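Long-range contacts in dihydropteroate synthase (PDB 6Q62), which probably catalyses the condensation of para-aminobenzoate with 6-hydroxymethyl-7,8-dihydropterin diphosphate to give 7,8-dihydropteroate, a precursor of folate: residues His48-Ala53 with Val91-Leu96; Val139-Met144 with Arg185-Asp190; Asp160-Glu165 with Val203-His208; Ala221-Lys226 with Ala247-Ala252. All coordinates share one frame; numbering follows the deposited sequence.

How the interactions relate
All four contacts belong to one parallel eight-stranded barrel with helices outside. Along the chain, interaction 1 closes before interaction 2 opens, interactions 2 and 3 alternate because helix 162-179 joins the two strands of interaction 2 and begins in interaction 3, and interaction 4 opens after both have closed. Interactions 1 and 3, both between segments of the helical layer, lie on opposite sides of the chain's centre, with their own centres about 35 Å apart. Interactions 2 and 4 have centres about 19 Å apart and meet the same 6-chloroguanine, so a strand pair and a loop-helix contact frame one pocket. Interactions 3 and 4 touch through Leu-206, which packs on Leu-223 and Ala-252; both also reach the second subunit.

Interaction 1. Residues His48-Ala53 with Val91-Leu96; sequences HGLRLA and VAQTAL
Leu-50 meets Thr-94 and Ala-53 meets Leu-96 in the apolar part of this contact. Of the two Leu-50 branches, CD2 reaches the methyl CG2 of Thr-94 at 3.6 Å. The same CD2 lies 3.8 Å from CB of Gln-93, so one methyl meets the last residue of helix 76-93 and the one that follows it. One turn further along its helix, Ala-53 points its CB at the other segment and meets CD1 of Leu-96 at 3.8 Å.

Polar atoms enter by van der Waals contact, since no hydrogen bond crosses between the segments. The extended Gln-93 side chain brings OE1 to 3.6 Å from CD1 of Leu-50. At Thr-94, chi1 of 80° turns OG1 away from Leu-50 and presents CG2 instead. That hydroxyl is hydrogen-bonded with Leu-90 O, and it also accepts a weak bond of 3.4 Å from Leu-96 N, which spans the turn where the chain leaves the helix.

The modest 205 Å² of buried surface fits a contact near the protein surface. Leu-52 and Leu-96 both touch Leu-60 of strand 59-63, the strand linking the two helices in sequence. Successive helices lying outside the strands, here met through the end of helix 76-93 and the loop after it, are characteristic of the TIM barrel.

Interaction 2. Residues Val139-Met144 with Arg185-Asp190; sequences VPVVLM and RRLLID. With 6GU (6-chloroguanine), chain E.
Arg-186 O is approached by two groups of segment 139-144: Val-141 N donates to it at 2.9 Å, and Pro-140 CA makes a CA-H...O contact with it at 3.1 Å. The ladder continues through Leu-188 N to Val-141 O, Leu-143 N to Leu-188 O and Asp-190 N to Leu-143 O. This alternation, with the strand directions 29° apart, identifies a parallel pair.

Val-141, Leu-143, Leu-187 and Ile-189 occupy one face of the pair. Val-141 and Leu-187 run side by side, CG1 of the former 3.6 Å from CD2 of the latter. On the other face, Val-142 CG2 rests on Leu-188 CB, while Met-144 lies alongside Asp-190 with their CG atoms 3.6 Å apart.

This second face carries the ligand at its C-terminal end. Asp-190, its CG trans to the backbone N (chi1 179°), directs OD2 toward 6-chloroguanine, accepting from N2 at 2.8 Å. The same OD2 is 2.6 Å from ligand N1, while OD1 accepts from Gly-192 N, restraining the carboxylate. The extended Met-144 chain, chi1 and chi2 both -162°, carries SD over the purine face, 3.6 Å from N1.

Outside the barrel, helix 162-179 covers Leu-187 and Ile-189 through Ile-174. Strand 118-121 pairs with Val-142 on one flank, and Ile-189 bonds to Pro-218 and Leu-220 on the other.

Interaction 3. Residues Asp160-Glu165 with Val203-His208; sequences DDVVAE and VQLLAH
The start of helix 162-179 comes against the last turn of helix 199-207, with CA of Val-163 only 5.7 Å from CA of Leu-205. No hydrogen bond joins the segments, and the contact rests on side-chain packing. Leu-205 meets both valines: its CD1 lies 4.1 Å from CG2 of Val-162, and its CD2 is 4.0 Å from CA of Val-163. The other Val-162 branch, CG1, touches CB of Gln-204. Val-163 has chi1 of 171°, which puts CG2 beside its own backbone N and against His-208, 3.8 Å from CB. The valine and histidine side chains meet roughly at right angles.

Bonds within each segment hold His-208 and the start of helix 162-179 in place. Gln-204 O receives two donors from opposite faces of its carbonyl plane, His-208 N and His-208 ND1, the latter at 3.0 Å. The ring is thereby folded back over the helix end. Across the contact, Asp-161 serves as N-cap, with OD1 accepting from Ala-164 N at 3.3 Å from well above the carboxylate plane. Glu-165 OE2 in turn accepts from Asp-161 N at 3.1 Å, pinning the chain just before the helix.

Gln-204 and His-208 also pack on Val-281 of the second subunit. Both helices belong to the outer layer of the TIM barrel, here beside the dimer interface.

Interaction 4. Residues Ala221-Lys226 with Ala247-Ala252; sequences AGLSRK and AAHLLA. With 6GU (6-chloroguanine), chain E.
The loop following strand 220-221, part of the 6-chloroguanine pocket at the barrel mouth and probably of the pterin site, is tied to helix 242-254 chiefly by His-249. Its NE2 accepts from Leu-223 N at 2.9 Å, with a nearly straight N-H...N angle of 171° although the donor is tilted somewhat from the ring plane. The loop backbone passes along the imidazole edge, where Ser-224 N is 3.3 Å from CE1 of His-249.

Apolar contacts bracket this bond. Leu-223 sends CD1 to 4.1 Å from Ala-248 CB, while Ala-221 and Ala-252 meet CB to CB at 3.8 Å. Ala-248 and Ala-252, four residues apart on the helix, thus turn their methyls to the loop.

Leu-223 to Lys-226 form a type II beta turn, in which Arg-225 takes positive phi. Ser-224 OG is hydrogen-bonded to His-263 ND1, and Arg-225 forms a salt bridge with Asp-264. Gly-222 O comes to 3.2 Å from the chlorine CL6 of 6-chloroguanine. The extended Lys-226 chain reaches the same ligand near N7, but the position of NZ is less certain. Ala-248 also packs on Val-274 of the second subunit.

Interaction 1. Residues His48-Ala53 with Val91-Leu96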
loop_
_atom_site.group_PDB
_atom_site.type_symbol
_atom_site.label_atom_id
_atom_site.label_comp_id
_atom_site.label_asym_id
_atom_site.label_seq_id
_atom_site.Cartn_x
_atom_site.Cartn_y
_atom_site.Cartn_z
ATOM N N HIS A 48 5.869 -22.697 5.963
ATOM C CA HIS A 48 5.228 -21.454 5.550
ATOM C C HIS A 48 4.722 -20.627 6.752
ATOM O O HIS A 48 4.977 -19.419 6.803
ATOM C CB HIS A 48 4.102 -21.732 4.532
ATOM C CG HIS A 48 3.549 -20.484 3.925
ATOM N ND1 HIS A 48 4.358 -19.618 3.202
ATOM C CD2 HIS A 48 2.294 -19.982 3.953
ATOM C CE1 HIS A 48 3.566 -18.625 2.823
ATOM N NE2 HIS A 48 2.328 -18.787 3.263
ATOM N N GLY A 49 4.068 -21.274 7.721
ATOM C CA GLY A 49 3.601 -20.590 8.928
ATOM C C GLY A 49 4.768 -20.006 9.717
ATOM O O GLY A 49 4.679 -18.871 10.194
ATOM N N LEU A 50 5.906 -20.721 9.760
ATOM C CA LEU A 50 7.101 -20.194 10.457
ATOM C C LEU A 50 7.656 -18.957 9.750
ATOM O O LEU A 50 8.044 -17.989 10.419
ATOM C CB LEU A 50 8.189 -21.254 10.582
ATOM C CG LEU A 50 7.897 -22.432 11.515
ATOM C CD1 LEU A 50 9.043 -23.421 11.497
ATOM C CD2 LEU A 50 7.623 -21.977 12.934
ATOM N N ARG A 51 7.612 -18.952 8.407
ATOM C CA ARG A 51 8.061 -17.805 7.596
ATOM C C ARG A 51 7.136 -16.609 7.859
ATOM O O ARG A 51 7.615 -15.496 8.055
ATOM C CB ARG A 51 8.087 -18.151 6.093
ATOM C CG ARG A 51 8.517 -16.959 5.245
ATOM C CD ARG A 51 8.858 -17.277 3.815
ATOM N NE ARG A 51 7.700 -17.674 3.014
ATOM C CZ ARG A 51 6.922 -16.838 2.333
ATOM N NH1 ARG A 51 7.145 -15.533 2.369
ATOM N NH2 ARG A 51 5.918 -17.301 1.608
ATOM N N LEU A 52 5.810 -16.846 7.929
ATOM C CA LEU A 52 4.873 -15.758 8.216
ATOM C C LEU A 52 5.066 -15.181 9.621
ATOM O O LEU A 52 4.949 -13.959 9.805
ATOM C CB LEU A 52 3.419 -16.187 7.960
ATOM C CG LEU A 52 3.092 -16.622 6.517
ATOM C CD1 LEU A 52 1.595 -16.789 6.349
ATOM C CD2 LEU A 52 3.660 -15.641 5.462
ATOM N N ALA A 53 5.351 -16.038 10.618
ATOM C CA ALA A 53 5.663 -15.568 11.967
ATOM C C ALA A 53 6.924 -14.681 11.889
ATOM O O ALA A 53 6.904 -13.584 12.427
ATOM C CB ALA A 53 5.920 -16.730 12.908
ATOM N N VAL A 91 2.096 -24.866 17.185
ATOM C CA VAL A 91 1.896 -24.468 18.590
ATOM C C VAL A 91 3.217 -24.648 19.383
ATOM O O VAL A 91 3.528 -23.827 20.250
ATOM C CB VAL A 91 0.656 -25.142 19.239
ATOM C CG1 VAL A 91 0.879 -26.627 19.527
ATOM C CG2 VAL A 91 0.215 -24.390 20.495
ATOM N N ALA A 92 4.011 -25.652 19.010
ATOM C CA ALA A 92 5.304 -25.938 19.643
ATOM C C ALA A 92 6.427 -25.012 19.123
ATOM O O ALA A 92 7.428 -24.801 19.825
ATOM C CB ALA A 92 5.684 -27.380 19.385
ATOM N N GLN A 93 6.299 -24.495 17.879
ATOM C CA GLN A 93 7.379 -23.729 17.250
ATOM C C GLN A 93 7.127 -22.227 17.079
ATOM O O GLN A 93 7.991 -21.523 16.558
ATOM C CB GLN A 93 7.734 -24.371 15.906
ATOM C CG GLN A 93 8.235 -25.807 16.076
ATOM C CD GLN A 93 8.504 -26.477 14.774
ATOM O OE1 GLN A 93 9.330 -26.015 14.004
ATOM N NE2 GLN A 93 7.829 -27.589 14.517
ATOM N N THR A 94 5.960 -21.731 17.512
ATOM C CA THR A 94 5.654 -20.309 17.474
ATOM C C THR A 94 5.030 -19.920 18.798
ATOM O O THR A 94 4.507 -20.772 19.523
ATOM C CB THR A 94 4.702 -19.904 16.304
ATOM O OG1 THR A 94 3.372 -20.212 16.688
ATOM C CG2 THR A 94 5.039 -20.544 14.974
ATOM N N ALA A 95 5.031 -18.605 19.074
ATOM C CA ALA A 95 4.423 -18.017 20.260
ATOM C C ALA A 95 3.099 -17.356 19.876
ATOM O O ALA A 95 2.424 -16.785 20.735
ATOM C CB ALA A 95 5.379 -16.979 20.852
ATOM N N LEU A 96 2.723 -17.423 18.580
ATOM C CA LEU A 96 1.537 -16.746 18.079
ATOM C C LEU A 96 0.235 -17.443 18.363
ATOM O O LEU A 96 0.172 -18.645 18.213
ATOM C CB LEU A 96 1.640 -16.606 16.518
ATOM C CG LEU A 96 2.767 -15.737 15.994
ATOM C CD1 LEU A 96 2.633 -15.570 14.458
ATOM C CD2 LEU A 96 2.781 -14.337 16.698
#

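Interaction 2. Residues Val139-Met144 with Arg185-Asp190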
loop_
_atom_site.group_PDB
_atom_site.type_symbol
_atom_site.label_atom_id
_atom_site.label_comp_id
_atom_site.label_asym_id
_atom_site.label_seq_id
_atom_site.Cartn_x
_atom_site.Cartn_y
_atom_site.Cartn_z
ATOM N N VAL A 139 -13.137 -20.254 23.103
ATOM C CA VAL A 139 -12.114 -19.588 22.308
ATOM C C VAL A 139 -12.796 -18.510 21.456
ATOM O O VAL A 139 -13.983 -18.659 21.118
ATOM C CB VAL A 139 -11.302 -20.580 21.375
ATOM C CG1 VAL A 139 -10.424 -21.542 22.177
ATOM C CG2 VAL A 139 -12.221 -21.345 20.428
ATOM N N PRO A 140 -12.040 -17.491 20.970
ATOM C CA PRO A 140 -12.643 -16.511 20.065
ATOM C C PRO A 140 -13.103 -17.158 18.761
ATOM O O PRO A 140 -12.527 -18.161 18.323
ATOM C CB PRO A 140 -11.509 -15.508 19.808
ATOM C CG PRO A 140 -10.575 -15.660 21.015
ATOM C CD PRO A 140 -10.658 -17.123 21.331
ATOM N N VAL A 141 -14.063 -16.533 18.101
ATOM C CA VAL A 141 -14.611 -17.081 16.850
ATOM C C VAL A 141 -14.918 -15.971 15.869
ATOM O O VAL A 141 -15.497 -14.953 16.243
ATOM C CB VAL A 141 -15.845 -18.008 17.079
ATOM C CG1 VAL A 141 -16.982 -17.233 17.779
ATOM C CG2 VAL A 141 -16.341 -18.598 15.742
ATOM N N VAL A 142 -14.561 -16.185 14.602
ATOM C CA VAL A 142 -14.876 -15.244 13.541
ATOM C C VAL A 142 -16.169 -15.700 12.882
ATOM O O VAL A 142 -16.237 -16.825 12.393
ATOM C CB VAL A 142 -13.754 -15.165 12.467
ATOM C CG1 VAL A 142 -14.116 -14.151 11.375
ATOM C CG2 VAL A 142 -12.387 -14.843 13.080
ATOM N N LEU A 143 -17.154 -14.803 12.794
ATOM C CA LEU A 143 -18.404 -15.044 12.115
ATOM C C LEU A 143 -18.362 -14.317 10.779
ATOM O O LEU A 143 -18.405 -13.091 10.734
ATOM C CB LEU A 143 -19.581 -14.544 12.973
ATOM C CG LEU A 143 -19.637 -15.043 14.448
ATOM C CD1 LEU A 143 -20.768 -14.338 15.205
ATOM C CD2 LEU A 143 -19.836 -16.582 14.528
ATOM N N MET A 144 -18.256 -15.063 9.702
ATOM C CA MET A 144 -18.137 -14.470 8.377
ATOM C C MET A 144 -19.459 -14.527 7.625
ATOM O O MET A 144 -20.279 -15.421 7.881
ATOM C CB MET A 144 -17.038 -15.219 7.605
ATOM C CG MET A 144 -16.503 -14.450 6.381
ATOM S SD MET A 144 -15.619 -15.515 5.216
ATOM C CE MET A 144 -17.010 -16.248 4.341
ATOM N N ARG A 185 -17.521 -10.974 24.039
ATOM C CA ARG A 185 -16.124 -10.543 24.001
ATOM C C ARG A 185 -15.238 -11.475 23.175
ATOM O O ARG A 185 -14.087 -11.129 22.884
ATOM C CB ARG A 185 -15.540 -10.413 25.427
ATOM C CG ARG A 185 -16.159 -9.256 26.224
ATOM C CD ARG A 185 -15.820 -9.345 27.699
ATOM N NE ARG A 185 -16.647 -10.325 28.405
ATOM C CZ ARG A 185 -16.605 -10.534 29.718
ATOM N NH1 ARG A 185 -15.778 -9.830 30.486
ATOM N NH2 ARG A 185 -17.392 -11.445 30.276
ATOM N N ARG A 186 -15.748 -12.675 22.863
ATOM C CA ARG A 186 -14.989 -13.650 22.093
ATOM C C ARG A 186 -15.384 -13.598 20.601
ATOM O O ARG A 186 -14.878 -14.391 19.817
ATOM C CB ARG A 186 -15.230 -15.064 22.682
ATOM C CG ARG A 186 -14.415 -15.299 23.978
ATOM C CD ARG A 186 -14.600 -16.682 24.560
ATOM N NE ARG A 186 -13.848 -16.806 25.808
ATOM C CZ ARG A 186 -14.397 -17.011 26.997
ATOM N NH1 ARG A 186 -15.709 -17.158 27.111
ATOM N NH2 ARG A 186 -13.633 -17.117 28.076
ATOM N N LEU A 187 -16.291 -12.714 20.212
ATOM C CA LEU A 187 -16.757 -12.669 18.824
ATOM C C LEU A 187 -15.982 -11.698 17.967
ATOM O O LEU A 187 -15.617 -10.615 18.437
ATOM C CB LEU A 187 -18.243 -12.279 18.758
ATOM C CG LEU A 187 -19.237 -13.166 19.514
ATOM C CD1 LEU A 187 -20.655 -12.642 19.353
ATOM C CD2 LEU A 187 -19.171 -14.616 19.051
ATOM N N LEU A 188 -15.818 -12.043 16.669
ATOM C CA LEU A 188 -15.260 -11.180 15.635
ATOM C C LEU A 188 -16.219 -11.355 14.478
ATOM O O LEU A 188 -16.864 -12.412 14.380
ATOM C CB LEU A 188 -13.854 -11.615 15.184
ATOM C CG LEU A 188 -12.744 -11.537 16.252
ATOM C CD1 LEU A 188 -12.560 -12.862 16.935
ATOM C CD2 LEU A 188 -11.432 -11.142 15.605
ATOM N N ILE A 189 -16.341 -10.329 13.619
ATOM C CA ILE A 189 -17.213 -10.454 12.440
ATOM C C ILE A 189 -16.415 -10.155 11.187
ATOM O O ILE A 189 -15.371 -9.509 11.256
ATOM C CB ILE A 189 -18.503 -9.622 12.535
ATOM C CG1 ILE A 189 -18.183 -8.092 12.692
ATOM C CG2 ILE A 189 -19.410 -10.192 13.637
ATOM C CD1 ILE A 189 -19.425 -7.175 12.686
ATOM N N ASP A 190 -16.898 -10.636 10.043
ATOM C CA ASP A 190 -16.163 -10.457 8.806
ATOM C C ASP A 190 -17.209 -10.389 7.687
ATOM O O ASP A 190 -18.035 -11.307 7.583
ATOM C CB ASP A 190 -15.256 -11.682 8.647
ATOM C CG ASP A 190 -14.395 -11.731 7.413
ATOM O OD1 ASP A 190 -14.742 -11.068 6.412
ATOM O OD2 ASP A 190 -13.408 -12.460 7.428
HETATM CL CL6 6GU E . -12.187 -13.168 3.615
HETATM N N1 6GU E . -12.346 -14.225 5.853
HETATM C C2 6GU E . -12.282 -15.358 6.664
HETATM N N2 6GU E . -12.678 -15.147 7.910
HETATM N N3 6GU E . -11.881 -16.617 6.262
HETATM C C4 6GU E . -11.558 -16.702 4.925
HETATM C C5 6GU E . -11.624 -15.598 4.034
HETATM C C6 6GU E . -12.022 -14.426 4.595
HETATM N N7 6GU E . -11.255 -16.018 2.758
HETATM C C8 6GU E . -10.981 -17.374 2.920
HETATM N N9 6GU E . -11.146 -17.811 4.198
#

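Interaction 3. Residues Asp160-Glu165 with Val203-His208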
loop_
_atom_site.group_PDB
_atom_site.type_symbol
_atom_site.label_atom_id
_atom_site.label_comp_id
_atom_site.label_asym_id
_atom_site.label_seq_id
_atom_site.Cartn_x
_atom_site.Cartn_y
_atom_site.Cartn_z
ATOM N N ASP A 160 -30.244 -6.440 -2.964
ATOM C CA ASP A 160 -30.928 -5.160 -3.122
ATOM C C ASP A 160 -30.017 -4.073 -2.526
ATOM O O ASP A 160 -29.886 -2.992 -3.102
ATOM C CB ASP A 160 -32.277 -5.170 -2.390
ATOM C CG ASP A 160 -33.418 -5.819 -3.149
ATOM O OD1 ASP A 160 -33.322 -5.929 -4.394
ATOM O OD2 ASP A 160 -34.427 -6.191 -2.497
ATOM N N ASP A 161 -29.341 -4.409 -1.401
ATOM C CA ASP A 161 -28.443 -3.543 -0.649
ATOM C C ASP A 161 -27.445 -4.461 0.073
ATOM O O ASP A 161 -27.715 -4.907 1.192
ATOM C CB ASP A 161 -29.271 -2.706 0.353
ATOM C CG ASP A 161 -28.555 -1.583 1.089
ATOM O OD1 ASP A 161 -27.302 -1.614 1.166
ATOM O OD2 ASP A 161 -29.249 -0.698 1.631
ATOM N N VAL A 162 -26.304 -4.755 -0.574
ATOM C CA VAL A 162 -25.280 -5.659 -0.017
ATOM C C VAL A 162 -24.808 -5.242 1.397
ATOM O O VAL A 162 -24.652 -6.105 2.248
ATOM C CB VAL A 162 -24.085 -5.895 -0.987
ATOM C CG1 VAL A 162 -23.162 -4.669 -1.087
ATOM C CG2 VAL A 162 -23.292 -7.141 -0.583
ATOM N N VAL A 163 -24.609 -3.941 1.655
ATOM C CA VAL A 163 -24.131 -3.458 2.962
ATOM C C VAL A 163 -25.157 -3.744 4.052
ATOM O O VAL A 163 -24.798 -4.221 5.144
ATOM C CB VAL A 163 -23.751 -1.941 2.906
ATOM C CG1 VAL A 163 -23.471 -1.365 4.304
ATOM C CG2 VAL A 163 -22.555 -1.727 2.000
ATOM N N ALA A 164 -26.433 -3.420 3.765
ATOM C CA ALA A 164 -27.497 -3.629 4.739
ATOM C C ALA A 164 -27.732 -5.133 4.975
ATOM O O ALA A 164 -27.928 -5.537 6.117
ATOM C CB ALA A 164 -28.780 -2.960 4.280
ATOM N N GLU A 165 -27.667 -5.944 3.917
ATOM C CA GLU A 165 -27.864 -7.399 3.991
ATOM C C GLU A 165 -26.752 -8.084 4.792
ATOM O O GLU A 165 -27.043 -8.914 5.660
ATOM C CB GLU A 165 -28.038 -7.998 2.595
ATOM C CG GLU A 165 -29.433 -7.722 2.058
ATOM C CD GLU A 165 -29.682 -8.031 0.597
ATOM O OE1 GLU A 165 -29.488 -9.198 0.186
ATOM O OE2 GLU A 165 -30.109 -7.108 -0.134
ATOM N N VAL A 203 -16.327 -3.620 -3.250
ATOM C CA VAL A 203 -15.922 -2.217 -3.136
ATOM C C VAL A 203 -16.906 -1.465 -2.227
ATOM O O VAL A 203 -16.476 -0.704 -1.355
ATOM C CB VAL A 203 -15.780 -1.567 -4.536
ATOM C CG1 VAL A 203 -15.558 -0.056 -4.430
ATOM C CG2 VAL A 203 -14.646 -2.218 -5.321
ATOM N N GLN A 204 -18.225 -1.729 -2.384
ATOM C CA GLN A 204 -19.259 -1.130 -1.531
ATOM C C GLN A 204 -19.033 -1.494 -0.067
ATOM O O GLN A 204 -19.092 -0.624 0.800
ATOM C CB GLN A 204 -20.664 -1.589 -1.948
ATOM C CG GLN A 204 -21.212 -0.942 -3.226
ATOM C CD GLN A 204 -21.541 0.527 -3.074
ATOM O OE1 GLN A 204 -22.046 0.990 -2.041
ATOM N NE2 GLN A 204 -21.262 1.285 -4.116
ATOM N N LEU A 205 -18.783 -2.778 0.215
ATOM C CA LEU A 205 -18.571 -3.231 1.592
ATOM C C LEU A 205 -17.338 -2.641 2.216
ATOM O O LEU A 205 -17.338 -2.374 3.423
ATOM C CB LEU A 205 -18.494 -4.766 1.660
ATOM C CG LEU A 205 -19.829 -5.508 1.486
ATOM C CD1 LEU A 205 -19.578 -6.941 1.125
ATOM C CD2 LEU A 205 -20.690 -5.411 2.760
ATOM N N LEU A 206 -16.269 -2.460 1.411
ATOM C CA LEU A 206 -15.025 -1.863 1.903
ATOM C C LEU A 206 -15.223 -0.370 2.151
ATOM O O LEU A 206 -14.853 0.128 3.208
ATOM C CB LEU A 206 -13.876 -2.088 0.904
ATOM C CG LEU A 206 -12.483 -1.532 1.258
ATOM C CD1 LEU A 206 -12.052 -1.958 2.650
ATOM C CD2 LEU A 206 -11.448 -2.034 0.232
ATOM N N ALA A 207 -15.881 0.320 1.217
ATOM C CA ALA A 207 -16.128 1.753 1.383
ATOM C C ALA A 207 -17.011 2.014 2.618
ATOM O O ALA A 207 -16.755 2.966 3.348
ATOM C CB ALA A 207 -16.791 2.311 0.129
ATOM N N HIS A 208 -18.000 1.138 2.872
ATOM C CA HIS A 208 -18.937 1.260 3.998
ATOM C C HIS A 208 -18.570 0.417 5.215
ATOM O O HIS A 208 -19.396 0.237 6.110
ATOM C CB HIS A 208 -20.366 0.962 3.545
ATOM C CG HIS A 208 -20.898 1.948 2.565
ATOM N ND1 HIS A 208 -20.965 1.654 1.233
ATOM C CD2 HIS A 208 -21.376 3.196 2.763
ATOM C CE1 HIS A 208 -21.523 2.704 0.658
ATOM N NE2 HIS A 208 -21.755 3.669 1.533
#

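Interaction 4. Residues Ala221-Lys226 with Ala247-Ala252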
loop_
_atom_site.group_PDB
_atom_site.type_symbol
_atom_site.label_atom_id
_atom_site.label_comp_id
_atom_site.label_asym_id
_atom_site.label_seq_id
_atom_site.Cartn_x
_atom_site.Cartn_y
_atom_site.Cartn_z
ATOM N N ALA A 221 -11.028 -8.296 7.916
ATOM C CA ALA A 221 -11.205 -8.072 6.471
ATOM C C ALA A 221 -10.173 -8.936 5.787
ATOM O O ALA A 221 -9.023 -8.914 6.160
ATOM C CB ALA A 221 -10.945 -6.606 6.109
ATOM N N GLY A 222 -10.596 -9.673 4.786
ATOM C CA GLY A 222 -9.712 -10.522 4.002
ATOM C C GLY A 222 -9.929 -10.267 2.518
ATOM O O GLY A 222 -10.908 -10.750 1.962
ATOM N N LEU A 223 -9.043 -9.505 1.861
ATOM C CA LEU A 223 -9.208 -9.256 0.420
ATOM C C LEU A 223 -7.989 -9.790 -0.316
ATOM O O LEU A 223 -7.846 -9.578 -1.523
ATOM C CB LEU A 223 -9.338 -7.733 0.155
ATOM C CG LEU A 223 -10.520 -6.995 0.788
ATOM C CD1 LEU A 223 -10.057 -6.093 1.918
ATOM C CD2 LEU A 223 -11.206 -6.135 -0.222
ATOM N N SER A 224 -7.149 -10.529 0.393
ATOM C CA SER A 224 -5.853 -10.980 -0.102
ATOM C C SER A 224 -5.862 -11.761 -1.410
ATOM O O SER A 224 -6.332 -12.884 -1.493
ATOM C CB SER A 224 -5.113 -11.754 0.978
ATOM O OG SER A 224 -3.774 -11.930 0.569
ATOM N N ARG A 225 -5.271 -11.138 -2.447
ATOM C CA ARG A 225 -5.083 -11.687 -3.794
ATOM C C ARG A 225 -6.389 -12.154 -4.419
ATOM O O ARG A 225 -6.381 -12.992 -5.333
ATOM C CB ARG A 225 -4.052 -12.831 -3.776
ATOM C CG ARG A 225 -2.677 -12.394 -3.238
ATOM C CD ARG A 225 -1.799 -13.613 -3.201
ATOM N NE ARG A 225 -0.425 -13.311 -2.787
ATOM C CZ ARG A 225 0.612 -14.094 -3.059
ATOM N NH1 ARG A 225 0.435 -15.238 -3.705
ATOM N NH2 ARG A 225 1.832 -13.745 -2.677
ATOM N N LYS A 226 -7.499 -11.587 -3.944
ATOM C CA LYS A 226 -8.796 -12.034 -4.428
ATOM C C LYS A 226 -9.119 -11.515 -5.824
ATOM O O LYS A 226 -8.518 -10.536 -6.292
ATOM C CB LYS A 226 -9.884 -11.707 -3.425
ATOM C CG LYS A 226 -9.710 -12.583 -2.165
ATOM C CD LYS A 226 -10.849 -12.464 -1.211
ATOM C CE LYS A 226 -10.727 -13.610 -0.223
ATOM N NZ LYS A 226 -11.684 -13.431 0.862
ATOM N N ALA A 247 -2.803 -2.400 -0.530
ATOM C CA ALA A 247 -3.573 -1.162 -0.539
ATOM C C ALA A 247 -4.968 -1.423 0.051
ATOM O O ALA A 247 -5.403 -0.668 0.920
ATOM C CB ALA A 247 -3.700 -0.635 -1.954
ATOM N N ALA A 248 -5.653 -2.488 -0.405
ATOM C CA ALA A 248 -6.998 -2.844 0.105
ATOM C C ALA A 248 -6.996 -3.068 1.628
ATOM O O ALA A 248 -7.867 -2.546 2.335
ATOM C CB ALA A 248 -7.519 -4.082 -0.622
ATOM N N HIS A 249 -5.978 -3.761 2.136
ATOM C CA HIS A 249 -5.875 -4.005 3.574
ATOM C C HIS A 249 -5.590 -2.746 4.363
ATOM O O HIS A 249 -6.174 -2.556 5.438
ATOM C CB HIS A 249 -4.896 -5.132 3.866
ATOM C CG HIS A 249 -5.478 -6.449 3.426
ATOM N ND1 HIS A 249 -4.858 -7.235 2.485
ATOM C CD2 HIS A 249 -6.661 -7.024 3.769
ATOM C CE1 HIS A 249 -5.654 -8.283 2.304
ATOM N NE2 HIS A 249 -6.766 -8.183 3.042
ATOM N N LEU A 250 -4.743 -1.847 3.823
ATOM C CA LEU A 250 -4.541 -0.548 4.486
ATOM C C LEU A 250 -5.827 0.246 4.516
ATOM O O LEU A 250 -6.169 0.804 5.556
ATOM C CB LEU A 250 -3.428 0.226 3.744
ATOM C CG LEU A 250 -3.115 1.622 4.289
ATOM C CD1 LEU A 250 -2.782 1.566 5.796
ATOM C CD2 LEU A 250 -1.965 2.230 3.523
ATOM N N LEU A 251 -6.592 0.267 3.398
ATOM C CA LEU A 251 -7.874 0.968 3.365
ATOM C C LEU A 251 -8.852 0.373 4.376
ATOM O O LEU A 251 -9.548 1.122 5.063
ATOM C CB LEU A 251 -8.498 0.934 1.936
ATOM C CG LEU A 251 -7.715 1.683 0.863
ATOM C CD1 LEU A 251 -8.335 1.423 -0.508
ATOM C CD2 LEU A 251 -7.653 3.203 1.173
ATOM N N ALA A 252 -8.855 -0.969 4.528
ATOM C CA ALA A 252 -9.743 -1.622 5.495
ATOM C C ALA A 252 -9.382 -1.209 6.919
ATOM O O ALA A 252 -10.272 -0.880 7.730
ATOM C CB ALA A 252 -9.642 -3.147 5.346
HETATM CL CL6 6GU E . -12.187 -13.168 3.615
HETATM N N1 6GU E . -12.346 -14.225 5.853
HETATM C C2 6GU E . -12.282 -15.358 6.664
HETATM N N2 6GU E . -12.678 -15.147 7.910
HETATM N N3 6GU E . -11.881 -16.617 6.262
HETATM C C4 6GU E . -11.558 -16.702 4.925
HETATM C C5 6GU E . -11.624 -15.598 4.034
HETATM C C6 6GU E . -12.022 -14.426 4.595
HETATM N N7 6GU E . -11.255 -16.018 2.758
HETATM C C8 6GU E . -10.981 -17.374 2.920
HETATM N N9 6GU E . -11.146 -17.811 4.198
#